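PDB 5EVJ: arsenite methyltransferase from Chlamydomonas reinhardtii, which probably catalyses the S-adenosylmethionine-dependent methylation of trivalent arsenic, converting arsenic triglutathione to methylated arsenicals with thioredoxin as reductant. Local coordinates for residues Asn76-Gly81 / Gly95-Val100. The protein carries 15 engineered substitutions. Sequence-based numbering, arbitrary orientation.
Engineered in segment 95-100: Ala98 (natural residue Cys).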
ATOM      1  N   ASN A  76      -5.069  -0.129  -7.947  1.00 64.72           N
ATOM      2  CA  ASN A  76      -3.897  -0.716  -8.557  1.00 56.26           C
ATOM      3  C   ASN A  76      -2.723  -0.321  -7.689  1.00 52.54           C
ATOM      4  O   ASN A  76      -1.853   0.431  -8.148  1.00 60.55           O
ATOM      5  CB  ASN A  76      -3.720  -0.196  -9.989  1.00 61.62           C
ATOM      6  CG  ASN A  76      -4.583  -0.956 -11.000  1.00 68.12           C
ATOM      7  OD1 ASN A  76      -4.494  -2.183 -11.128  1.00 62.57           O
ATOM      8  ND2 ASN A  76      -5.402  -0.229 -11.732  1.00 60.49           N
ATOM      9  N   PRO A  77      -2.692  -0.847  -6.448  1.00 37.28           N
ATOM     10  CA  PRO A  77      -1.750  -0.544  -5.403  1.00 34.80           C
ATOM     11  C   PRO A  77      -0.343  -1.176  -5.561  1.00 32.36           C
ATOM     12  O   PRO A  77       0.198  -1.611  -4.574  1.00 34.63           O
ATOM     13  CB  PRO A  77      -2.393  -1.216  -4.176  1.00 28.38           C
ATOM     14  CG  PRO A  77      -2.906  -2.501  -4.739  1.00 32.48           C
ATOM     15  CD  PRO A  77      -3.469  -2.059  -6.099  1.00 37.19           C
ATOM     16  N   ILE A  78       0.265  -1.204  -6.739  1.00 31.31           N
ATOM     17  CA  ILE A  78       1.698  -1.594  -6.814  1.00 30.27           C
ATOM     18  C   ILE A  78       2.503  -0.305  -6.909  1.00 29.84           C
ATOM     19  O   ILE A  78       2.257   0.456  -7.806  1.00 30.78           O
ATOM     20  CB  ILE A  78       2.047  -2.486  -8.058  1.00 31.06           C
ATOM     21  CG1 ILE A  78       1.267  -3.822  -8.053  1.00 31.03           C
ATOM     22  CG2 ILE A  78       3.550  -2.788  -8.110  1.00 28.04           C
ATOM     23  CD1 ILE A  78      -0.134  -3.726  -8.665  1.00 30.96           C
ATOM     24  N   PRO A  79       3.461  -0.064  -5.987  1.00 26.63           N
ATOM     25  CA  PRO A  79       4.189   1.182  -6.011  1.00 26.52           C
ATOM     26  C   PRO A  79       5.249   1.122  -7.061  1.00 28.96           C
ATOM     27  O   PRO A  79       5.729   0.025  -7.356  1.00 27.62           O
ATOM     28  CB  PRO A  79       4.908   1.245  -4.655  1.00 23.76           C
ATOM     29  CG  PRO A  79       4.648  -0.030  -3.973  1.00 26.55           C
ATOM     30  CD  PRO A  79       3.670  -0.839  -4.761  1.00 25.82           C
ATOM     31  N   ALA A  80       5.641   2.294  -7.578  1.00 26.12           N
ATOM     32  CA  ALA A  80       6.807   2.403  -8.467  1.00 24.18           C
ATOM     33  C   ALA A  80       8.055   2.155  -7.610  1.00 23.25           C
ATOM     34  O   ALA A  80       8.007   2.187  -6.396  1.00 25.55           O
ATOM     35  CB  ALA A  80       6.845   3.802  -9.095  1.00 20.60           C
ATOM     36  N   GLY A  81       9.193   1.924  -8.219  1.00 26.12           N
ATOM     37  CA  GLY A  81      10.456   1.808  -7.445  1.00 24.27           C
ATOM     38  C   GLY A  81      10.845   0.496  -6.776  1.00 26.56           C
ATOM     39  O   GLY A  81      11.750   0.496  -5.879  1.00 28.29           O
ATOM     40  N   GLY A  95      -5.060 -13.264  -8.777  1.00 33.31           N
ATOM     41  CA  GLY A  95      -3.616 -12.953  -8.890  1.00 30.01           C
ATOM     42  C   GLY A  95      -3.274 -11.698  -9.701  1.00 33.14           C
ATOM     43  O   GLY A  95      -2.091 -11.391  -9.891  1.00 36.78           O
ATOM     44  N   ARG A  96      -4.289 -10.959 -10.162  1.00 33.49           N
ATOM     45  CA  ARG A  96      -4.079  -9.746 -10.975  1.00 38.12           C
ATOM     46  C   ARG A  96      -2.888  -8.942 -10.380  1.00 36.03           C
ATOM     47  O   ARG A  96      -1.867  -8.768 -11.035  1.00 32.90           O
ATOM     48  CB  ARG A  96      -5.408  -8.909 -11.022  1.00 45.15           C
ATOM     49  CG  ARG A  96      -5.644  -7.881 -12.163  1.00 43.22           C
ATOM     50  CD  ARG A  96      -5.718  -6.433 -11.695  1.00 46.03           C
ATOM     51  NE  ARG A  96      -7.070  -5.866 -11.623  1.00 61.28           N
ATOM     52  CZ  ARG A  96      -7.479  -4.946 -10.743  1.00 57.90           C
ATOM     53  NH1 ARG A  96      -6.660  -4.480  -9.804  1.00 48.28           N
ATOM     54  NH2 ARG A  96      -8.732  -4.509 -10.782  1.00 66.05           N
ATOM     55  N   ASP A  97      -2.998  -8.522  -9.112  1.00 33.11           N
ATOM     56  CA  ASP A  97      -2.010  -7.578  -8.531  1.00 36.67           C
ATOM     57  C   ASP A  97      -0.648  -8.276  -8.352  1.00 31.23           C
ATOM     58  O   ASP A  97       0.397  -7.663  -8.534  1.00 29.12           O
ATOM     59  CB  ASP A  97      -2.504  -6.885  -7.194  1.00 31.57           C
ATOM     60  CG  ASP A  97      -3.678  -5.878  -7.423  1.00 35.42           C
ATOM     61  OD1 ASP A  97      -3.917  -5.428  -8.584  1.00 34.49           O
ATOM     62  OD2 ASP A  97      -4.362  -5.507  -6.438  1.00 32.49           O
ATOM     63  N   ALA A  98      -0.673  -9.556  -8.034  1.00 29.06           N
ATOM     64  CA  ALA A  98       0.592 -10.294  -7.881  1.00 30.71           C
ATOM     65  C   ALA A  98       1.276 -10.453  -9.238  1.00 32.46           C
ATOM     66  O   ALA A  98       2.517 -10.398  -9.333  1.00 31.25           O
ATOM     67  CB  ALA A  98       0.345 -11.631  -7.215  1.00 32.28           C
ATOM     68  N   TYR A  99       0.471 -10.582 -10.309  1.00 30.58           N
ATOM     69  CA  TYR A  99       1.054 -10.748 -11.644  1.00 27.44           C
ATOM     70  C   TYR A  99       1.683  -9.461 -12.068  1.00 29.94           C
ATOM     71  O   TYR A  99       2.790  -9.430 -12.570  1.00 36.25           O
ATOM     72  CB  TYR A  99      -0.019 -11.156 -12.649  1.00 28.51           C
ATOM     73  CG  TYR A  99      -0.255 -12.670 -12.714  1.00 30.99           C
ATOM     74  CD1 TYR A  99      -0.394 -13.429 -11.546  1.00 30.18           C
ATOM     75  CD2 TYR A  99      -0.349 -13.348 -13.940  1.00 30.70           C
ATOM     76  CE1 TYR A  99      -0.618 -14.809 -11.578  1.00 29.87           C
ATOM     77  CE2 TYR A  99      -0.604 -14.749 -13.974  1.00 31.36           C
ATOM     78  CZ  TYR A  99      -0.701 -15.465 -12.796  1.00 28.93           C
ATOM     79  OH  TYR A  99      -0.934 -16.827 -12.795  1.00 30.10           O
ATOM     80  N   VAL A 100       1.015  -8.352 -11.775  1.00 30.49           N
ATOM     81  CA  VAL A 100       1.577  -7.082 -12.095  1.00 27.66           C
ATOM     82  C   VAL A 100       2.850  -6.857 -11.308  1.00 26.67           C
ATOM     83  O   VAL A 100       3.851  -6.376 -11.839  1.00 24.51           O
ATOM     84  CB  VAL A 100       0.582  -5.967 -11.793  1.00 29.00           C
ATOM     85  CG1 VAL A 100       1.275  -4.611 -11.949  1.00 25.27           C
ATOM     86  CG2 VAL A 100      -0.625  -6.146 -12.706  1.00 28.67           C
TER
HETATM   87  O   HOH W   1      -3.016  -4.453 -10.664  1.00 49.41           O
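Helix 96-104, which follows strand 86-90 in the Rossmann-like methyltransferase fold, meets the loop leading into that strand here, where Ile78, Pro77 and Asn76 face Asp97, Val100 and Arg96. The apolar part is Ile78 CD1, which lies 3.7 Å from Val100 CG1. With CG1 set beside the backbone N (chi1 -61°), Ile78 also brings CD1 to 4.1 Å from Asp97 OD1. Pro77 crosses the Asp97 side chain at about a right angle, its CD 3.6 Å from OD2, and Asn169 on strand 163-169 hydrogen-bonds that same oxygen. Polar bridging between the segments runs through one water, which donates to Asn76 OD1 at 2.7 Å and to Asp97 OD1 at 2.5 Å; Asn76 itself is poorly ordered. Asp97 OD1 also accepts Arg96 NH1 at 3.1 Å (152°) in a salt bridge, met on the syn side and lying at the guanidinium edge. NH1 has a further acceptor in the Gly75 carbonyl. An alanine in place of Asp97 is likely to leave Arg96 without its carboxylate mate, Asn169 without this acceptor and the water bound to Asn76 alone. Gly95 at the N-cap, between strand 86-90 and helix 96-104, is consistent with the glycine-rich strand-turn-helix of S-adenosylmethionine-dependent methyltransferases.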